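Local coordinates for putative type VI secretion protein (Escherichia coli, PDB 3U66) that is a component of the bacterial type VI secretion machinery, attached to the inner membrane, whose helical cytoplasmic domain probably takes part in assembling the secretion apparatus, at residues Arg8-Phe13 and Leu128-Gln133; Leu71-Leu76 and Gly135-Tyr140; Arg110-Leu115 and Asp144-Glu149. All coordinates share one frame; numbering follows the deposited sequence.

Three surface contacts, each centred on a glutamate, join parts of this all-helical domain. Interactions 1 and 3 are Glu-Arg salt bridges, their centres about 19 Å apart; in interaction 2 a glutamate takes backbone N-H groups of a loop instead. Interactions 1 and 2 lie about 15 Å apart between centres and meet where helix 122-133 ends, Thr131 O being 3.2 Å from Phe136 N, a probable hydrogen bond. Interactions 2 and 3 have centres about 17 Å apart: Tyr140 of the former packs on Arg148 of the latter, and Tyr140 OH is 3.3 Å from Glu146 O, probably a weak hydrogen bond. Leu128 packs on Ile111 between interactions 1 and 3.

Interaction 1: Arg8-Phe13 and Leu128-Gln133; sequences RAEQIF and LCRTLQ
An interhelical salt bridge joins Glu10 of helix 7-24 to Arg130 of helix 122-133, two helices nearly a hundred residues apart in the sequence of this helical bundle. The contact is slender: the nearest CA atoms, of Glu10 and Arg130, are 9.0 Å apart, and the two side chains span the gap. Glu10 reaches over with an extended chain, its CG anti to the carbonyl carbon (chi1 -76°), whereas Arg130 is bent at its second and third torsions and crosses the glutamate at about a right angle. One carboxylate oxygen does the work. Glu10 OE1 sits at the guanidinium edge, 2.8 Å from Arg130 NE, and is approached nearly along its own C-O axis; the bond is bent, 139° at the hydrogen, with the oxygen a little out of the guanidinium plane. A second, weak bond runs from Arg130 NH2 to the same oxygen at 3.0 Å. The carboxylate is turned 59° from the guanidinium plane, so this is not the flat two-oxygen pairing. On its other flank the guanidinium is steadied by Gln133, one turn along the helix: Arg130 NH1 gives a nearly straight, in-plane bond of 2.9 Å to Gln133 OE1. Phe162 packs against both Arg130 and Gln133. Helix 57-76 packs against both segments, with Met63 touching Ala9 and Phe13, Ile62 touching Leu128, and Ala66 touching Thr131.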
# COMPACT_ATOMS: atom_id res chain seq x y z
N ARG A 8 -12.53 -0.14 12.85
CA ARG A 8 -13.58 0.31 11.92
C ARG A 8 -12.94 0.57 10.56
O ARG A 8 -13.54 0.26 9.55
CB ARG A 8 -14.31 1.56 12.45
CG ARG A 8 -15.81 1.53 12.19
CD ARG A 8 -16.56 2.54 13.05
NE ARG A 8 -17.71 1.95 13.76
CZ ARG A 8 -17.89 1.97 15.08
NH1 ARG A 8 -17.00 2.56 15.87
NH2 ARG A 8 -18.96 1.41 15.62
N ALA A 9 -11.70 1.08 10.56
CA ALA A 9 -10.87 1.36 9.38
C ALA A 9 -10.44 0.06 8.69
O ALA A 9 -10.54 -0.04 7.46
CB ALA A 9 -9.65 2.17 9.79
N GLU A 10 -9.98 -0.93 9.48
CA GLU A 10 -9.57 -2.25 8.97
C GLU A 10 -10.77 -2.97 8.34
O GLU A 10 -10.63 -3.56 7.26
CB GLU A 10 -8.92 -3.10 10.08
CG GLU A 10 -7.49 -2.69 10.40
CD GLU A 10 -6.71 -3.74 11.16
OE1 GLU A 10 -5.98 -4.53 10.52
OE2 GLU A 10 -6.81 -3.77 12.41
N GLN A 11 -11.95 -2.85 8.97
CA GLN A 11 -13.25 -3.37 8.54
C GLN A 11 -13.59 -2.88 7.12
O GLN A 11 -14.15 -3.65 6.33
CB GLN A 11 -14.34 -2.81 9.48
CG GLN A 11 -15.01 -3.79 10.42
CD GLN A 11 -16.20 -3.15 11.14
OE1 GLN A 11 -16.71 -2.07 10.78
NE2 GLN A 11 -16.69 -3.83 12.17
N ILE A 12 -13.30 -1.59 6.82
CA ILE A 12 -13.55 -0.93 5.52
C ILE A 12 -12.62 -1.50 4.43
O ILE A 12 -13.07 -1.71 3.30
CB ILE A 12 -13.35 0.63 5.60
CG1 ILE A 12 -13.89 1.31 6.89
CG2 ILE A 12 -13.82 1.34 4.35
CD1 ILE A 12 -15.40 1.40 7.10
N PHE A 13 -11.33 -1.70 4.75
CA PHE A 13 -10.34 -2.16 3.79
C PHE A 13 -10.16 -3.66 3.66
O PHE A 13 -9.55 -4.09 2.69
CB PHE A 13 -8.99 -1.46 4.02
CG PHE A 13 -8.94 0.02 3.67
CD1 PHE A 13 -8.96 0.44 2.35
CD2 PHE A 13 -8.85 0.98 4.67
CE1 PHE A 13 -8.91 1.80 2.03
CE2 PHE A 13 -8.81 2.34 4.36
CZ PHE A 13 -8.84 2.74 3.04
N LEU A 128 -0.95 1.84 6.72
CA LEU A 128 0.39 1.93 6.14
C LEU A 128 1.21 0.66 6.45
O LEU A 128 2.05 0.25 5.63
CB LEU A 128 1.12 3.20 6.61
CG LEU A 128 0.55 4.54 6.13
CD1 LEU A 128 1.22 5.69 6.82
CD2 LEU A 128 0.66 4.70 4.61
N CYS A 129 0.95 0.03 7.61
CA CYS A 129 1.59 -1.22 8.02
C CYS A 129 1.00 -2.36 7.21
O CYS A 129 1.73 -3.23 6.72
CB CYS A 129 1.44 -1.46 9.52
SG CYS A 129 2.51 -0.43 10.54
N ARG A 130 -0.33 -2.34 7.05
CA ARG A 130 -1.06 -3.34 6.28
C ARG A 130 -0.64 -3.29 4.81
O ARG A 130 -0.47 -4.35 4.20
CB ARG A 130 -2.58 -3.15 6.44
CG ARG A 130 -3.37 -4.43 6.70
CD ARG A 130 -3.04 -5.06 8.03
NE ARG A 130 -4.20 -5.62 8.71
CZ ARG A 130 -4.35 -6.90 9.02
NH1 ARG A 130 -3.42 -7.79 8.70
NH2 ARG A 130 -5.45 -7.32 9.65
N THR A 131 -0.41 -2.06 4.28
CA THR A 131 0.03 -1.82 2.90
C THR A 131 1.39 -2.52 2.67
O THR A 131 1.55 -3.20 1.66
CB THR A 131 0.03 -0.31 2.60
OG1 THR A 131 -1.30 0.19 2.74
CG2 THR A 131 0.55 0.02 1.21
N LEU A 132 2.32 -2.38 3.62
CA LEU A 132 3.65 -3.00 3.56
C LEU A 132 3.62 -4.50 3.80
O LEU A 132 4.42 -5.21 3.20
CB LEU A 132 4.65 -2.32 4.52
CG LEU A 132 4.96 -0.83 4.31
CD1 LEU A 132 6.06 -0.39 5.22
CD2 LEU A 132 5.34 -0.52 2.88
N GLN A 133 2.71 -4.98 4.68
CA GLN A 133 2.53 -6.39 5.00
C GLN A 133 2.03 -7.15 3.77
O GLN A 133 2.48 -8.27 3.55
CB GLN A 133 1.53 -6.56 6.16
CG GLN A 133 1.31 -8.01 6.61
CD GLN A 133 0.04 -8.25 7.38
OE1 GLN A 133 -0.79 -7.36 7.59
NE2 GLN A 133 -0.17 -9.48 7.79

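Interaction 2: Leu71-Leu76 and Gly135-Tyr140; sequences LDESVL and GFTGQY
Glu73, on the last turns of helix 57-76, grips the loop that leaves helix 122-133 just after its Schellman motif, where Gly135 breaks the helix with positive phi. The tight part of the contact is the carboxylate itself, set against successive backbone N-H groups. Thr137 N is shared between the two oxygens, 3.2 Å from Glu73 OE1 and equally far from Glu73 OE2, each accepting on its syn lone pair. Glu73 OE2 also takes Gly138 N, nearly along its C-O axis. An extended chain, with CG anti to the backbone N (chi1 -161°), carries the carboxylate across to these donors, and three bonds to two amides fix how it is turned. Phe136 forms the inner, buried flank, its CD1 within 3.6 Å of Glu73 OE2 in an oblique approach. The exposed side, at Gly135 and Thr137, is looser: the Thr137 side chain adds little, its CB 4.0 Å from Glu73 OE2, while the Thr137 carbonyl accepts from Trp108 NE1. The loop between helices 122-133 and 148-157 thus meets Glu73 on one helix and, through Phe136 and Tyr140, Trp108 of helix 103-115. Gly138 N lies 3.8 Å above the plane of the Phe136 ring, over its centre.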
# COMPACT_ATOMS: atom_id res chain seq x y z
N LEU A 71 -2.84 -1.81 -4.47
CA LEU A 71 -3.61 -2.51 -5.51
C LEU A 71 -3.01 -2.35 -6.92
O LEU A 71 -2.91 -3.34 -7.63
CB LEU A 71 -5.08 -2.07 -5.47
CG LEU A 71 -6.10 -2.80 -6.34
CD1 LEU A 71 -5.97 -4.32 -6.24
CD2 LEU A 71 -7.48 -2.37 -5.96
N ASP A 72 -2.59 -1.12 -7.30
CA ASP A 72 -1.95 -0.85 -8.60
C ASP A 72 -0.66 -1.66 -8.76
O ASP A 72 -0.47 -2.27 -9.81
CB ASP A 72 -1.64 0.65 -8.78
CG ASP A 72 -2.82 1.55 -9.10
OD1 ASP A 72 -3.78 1.07 -9.73
OD2 ASP A 72 -2.76 2.74 -8.76
N GLU A 73 0.20 -1.66 -7.73
CA GLU A 73 1.48 -2.39 -7.73
C GLU A 73 1.31 -3.91 -7.85
O GLU A 73 2.05 -4.53 -8.61
CB GLU A 73 2.34 -2.03 -6.52
CG GLU A 73 3.80 -2.38 -6.70
CD GLU A 73 4.57 -2.49 -5.40
OE1 GLU A 73 4.44 -3.52 -4.70
OE2 GLU A 73 5.30 -1.53 -5.08
N SER A 74 0.34 -4.51 -7.12
CA SER A 74 0.08 -5.96 -7.16
C SER A 74 -0.49 -6.45 -8.50
O SER A 74 -0.34 -7.63 -8.83
CB SER A 74 -0.78 -6.41 -5.98
OG SER A 74 -1.73 -5.43 -5.59
N VAL A 75 -1.10 -5.53 -9.28
CA VAL A 75 -1.67 -5.81 -10.60
C VAL A 75 -0.59 -5.67 -11.69
O VAL A 75 -0.52 -6.50 -12.60
CB VAL A 75 -2.93 -4.94 -10.88
CG1 VAL A 75 -3.35 -4.99 -12.34
CG2 VAL A 75 -4.09 -5.37 -9.99
N LEU A 76 0.23 -4.61 -11.61
CA LEU A 76 1.27 -4.33 -12.60
C LEU A 76 2.46 -5.29 -12.55
O LEU A 76 3.04 -5.59 -13.60
CB LEU A 76 1.69 -2.85 -12.60
CG LEU A 76 0.57 -1.83 -12.86
CD1 LEU A 76 0.95 -0.45 -12.36
CD2 LEU A 76 0.14 -1.78 -14.33
N GLY A 135 2.63 -6.64 0.67
CA GLY A 135 3.63 -6.69 -0.39
C GLY A 135 4.04 -5.40 -1.06
O GLY A 135 4.76 -5.46 -2.06
N PHE A 136 3.61 -4.22 -0.54
CA PHE A 136 4.02 -2.96 -1.17
C PHE A 136 5.51 -2.73 -1.02
O PHE A 136 6.04 -2.74 0.09
CB PHE A 136 3.23 -1.74 -0.68
CG PHE A 136 3.68 -0.44 -1.30
CD1 PHE A 136 3.21 -0.03 -2.54
CD2 PHE A 136 4.61 0.38 -0.65
CE1 PHE A 136 3.63 1.17 -3.11
CE2 PHE A 136 5.04 1.57 -1.23
CZ PHE A 136 4.55 1.96 -2.45
N THR A 137 6.18 -2.51 -2.15
CA THR A 137 7.61 -2.26 -2.23
C THR A 137 7.86 -0.83 -2.70
O THR A 137 8.63 -0.11 -2.08
CB THR A 137 8.27 -3.32 -3.13
OG1 THR A 137 8.02 -4.61 -2.58
CG2 THR A 137 9.77 -3.11 -3.30
N GLY A 138 7.21 -0.45 -3.80
CA GLY A 138 7.38 0.86 -4.42
C GLY A 138 8.78 1.07 -4.95
O GLY A 138 9.46 0.11 -5.33
N GLN A 139 9.20 2.34 -5.00
CA GLN A 139 10.54 2.75 -5.43
C GLN A 139 11.02 3.78 -4.41
O GLN A 139 10.75 4.97 -4.54
CB GLN A 139 10.55 3.32 -6.86
CG GLN A 139 10.04 2.39 -7.96
CD GLN A 139 8.58 2.60 -8.26
OE1 GLN A 139 8.10 3.74 -8.43
NE2 GLN A 139 7.82 1.52 -8.36
N TYR A 140 11.66 3.29 -3.34
CA TYR A 140 12.19 4.12 -2.27
C TYR A 140 13.45 4.84 -2.72
O TYR A 140 14.35 4.24 -3.32
CB TYR A 140 12.47 3.28 -1.01
CG TYR A 140 12.97 4.08 0.19
CD1 TYR A 140 12.08 4.68 1.07
CD2 TYR A 140 14.33 4.15 0.48
CE1 TYR A 140 12.53 5.39 2.18
CE2 TYR A 140 14.79 4.87 1.59
CZ TYR A 140 13.89 5.48 2.44
OH TYR A 140 14.34 6.18 3.54

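Interaction 3: Arg110-Leu115 and Asp144-Glu149; sequences RIREQL and DDERRE
Arg112 starts out with its CG opposite the carbonyl carbon (chi1 -60°) and kinks twice further along, at chi2 and chi3, while Glu146 sets CG anti to the backbone N (chi1 -160°) and runs out extended; the two chains slide past each other in opposite directions. They form a surface salt bridge between helix 103-115 and the loop that enters helix 148-157. Glu146 stands just before Arg147, the N-cap residue of that second helix, so the bridge ties the helix's entry, rather than its body, to its neighbour in the bundle.

The pairing is one of charge, without a hydrogen bond. Glu146 OE1 lies 3.1 Å from Arg112 NE, but well out of the guanidinium plane, and no N-H points at it. With the carboxylate plane turned 54° from the guanidinium, the oxygen comes obliquely to the arginine and also rests near the aliphatic part of the chain, 3.3 Å from Arg112 CD. The attraction is therefore less directional than that of a hydrogen-bonded pair, and the nearest CA atoms, of Arg112 and Glu146, are 10.2 Å apart.

An Asx turn leads into Glu146. Asp144 OD2 accepts the backbone N-H of Glu146, which approaches from above the carboxylate plane, and it takes a further hydrogen bond from Ser142 OG. The turn is consistent with restraining the backbone from which Glu146 extends. Arg112 and Glu146 both touch Val151 of helix 148-157, and Tyr140 also packs on Arg112. The negative charge of Asp144 may add a weak, longer-range pull on the arginine, since Asp144 OD2 lies 5.4 Å from Arg112 NH2.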
# COMPACT_ATOMS: atom_id res chain seq x y z
N ARG A 110 5.40 9.97 1.95
CA ARG A 110 4.20 10.16 2.75
C ARG A 110 4.27 9.42 4.08
O ARG A 110 3.74 9.92 5.06
CB ARG A 110 2.97 9.75 1.93
CG ARG A 110 1.63 10.00 2.59
CD ARG A 110 0.99 11.34 2.25
NE ARG A 110 0.75 11.48 0.81
CZ ARG A 110 -0.44 11.41 0.21
NH1 ARG A 110 -1.54 11.20 0.92
NH2 ARG A 110 -0.53 11.55 -1.10
N ILE A 111 4.89 8.23 4.12
CA ILE A 111 5.07 7.45 5.36
C ILE A 111 6.02 8.18 6.32
O ILE A 111 5.74 8.27 7.52
CB ILE A 111 5.50 5.96 5.08
CG1 ILE A 111 4.34 5.16 4.43
CG2 ILE A 111 5.99 5.25 6.37
CD1 ILE A 111 4.76 3.90 3.66
N ARG A 112 7.10 8.75 5.77
CA ARG A 112 8.12 9.51 6.50
C ARG A 112 7.58 10.78 7.14
O ARG A 112 7.92 11.05 8.30
CB ARG A 112 9.34 9.81 5.62
CG ARG A 112 10.03 8.56 5.07
CD ARG A 112 11.54 8.61 5.16
NE ARG A 112 12.10 9.91 4.81
CZ ARG A 112 12.41 10.29 3.57
NH1 ARG A 112 12.21 9.46 2.55
NH2 ARG A 112 12.92 11.49 3.35
N GLU A 113 6.73 11.54 6.43
CA GLU A 113 6.14 12.76 6.99
C GLU A 113 5.10 12.47 8.08
O GLU A 113 4.85 13.33 8.92
CB GLU A 113 5.70 13.80 5.95
CG GLU A 113 4.95 13.26 4.75
CD GLU A 113 5.25 13.99 3.46
OE1 GLU A 113 6.45 14.17 3.14
OE2 GLU A 113 4.29 14.36 2.75
N GLN A 114 4.56 11.24 8.08
CA GLN A 114 3.62 10.77 9.11
C GLN A 114 4.43 10.44 10.36
O GLN A 114 3.96 10.67 11.47
CB GLN A 114 2.84 9.54 8.62
CG GLN A 114 1.66 9.86 7.70
CD GLN A 114 0.54 10.61 8.39
OE1 GLN A 114 -0.01 10.19 9.41
NE2 GLN A 114 0.17 11.75 7.83
N LEU A 115 5.66 9.92 10.18
CA LEU A 115 6.58 9.58 11.27
C LEU A 115 7.17 10.82 11.95
O LEU A 115 7.57 10.75 13.12
CB LEU A 115 7.70 8.63 10.80
CG LEU A 115 7.30 7.19 10.47
CD1 LEU A 115 8.47 6.40 10.00
CD2 LEU A 115 6.67 6.48 11.67
N ASP A 144 19.98 10.87 1.46
CA ASP A 144 20.47 10.92 2.84
C ASP A 144 20.74 9.50 3.42
O ASP A 144 20.55 8.49 2.74
CB ASP A 144 19.56 11.81 3.74
CG ASP A 144 18.54 11.15 4.66
OD1 ASP A 144 18.18 11.77 5.69
OD2 ASP A 144 18.07 10.04 4.34
N ASP A 145 21.15 9.46 4.69
CA ASP A 145 21.49 8.26 5.46
C ASP A 145 20.33 7.30 5.83
O ASP A 145 20.58 6.30 6.52
CB ASP A 145 22.20 8.73 6.73
N GLU A 146 19.09 7.60 5.39
CA GLU A 146 17.90 6.80 5.70
C GLU A 146 17.61 5.74 4.63
O GLU A 146 17.61 6.05 3.43
CB GLU A 146 16.68 7.72 5.90
CG GLU A 146 15.52 7.10 6.66
CD GLU A 146 14.53 8.10 7.22
OE1 GLU A 146 14.44 9.24 6.70
OE2 GLU A 146 13.82 7.74 8.19
N ARG A 147 17.32 4.51 5.08
CA ARG A 147 16.98 3.37 4.22
C ARG A 147 15.59 2.84 4.58
O ARG A 147 15.06 3.19 5.63
CB ARG A 147 18.04 2.26 4.32
N ARG A 148 15.01 1.99 3.70
CA ARG A 148 13.70 1.35 3.90
C ARG A 148 13.65 0.63 5.24
O ARG A 148 12.76 0.92 6.05
CB ARG A 148 13.44 0.31 2.80
CG ARG A 148 12.94 0.89 1.50
CD ARG A 148 11.85 0.05 0.86
NE ARG A 148 12.37 -1.15 0.20
CZ ARG A 148 12.35 -2.38 0.71
NH1 ARG A 148 11.83 -2.59 1.92
NH2 ARG A 148 12.83 -3.40 0.03
N GLU A 149 14.64 -0.27 5.48
CA GLU A 149 14.82 -1.07 6.69
C GLU A 149 14.57 -0.25 7.97
O GLU A 149 13.88 -0.71 8.88
CB GLU A 149 16.24 -1.67 6.70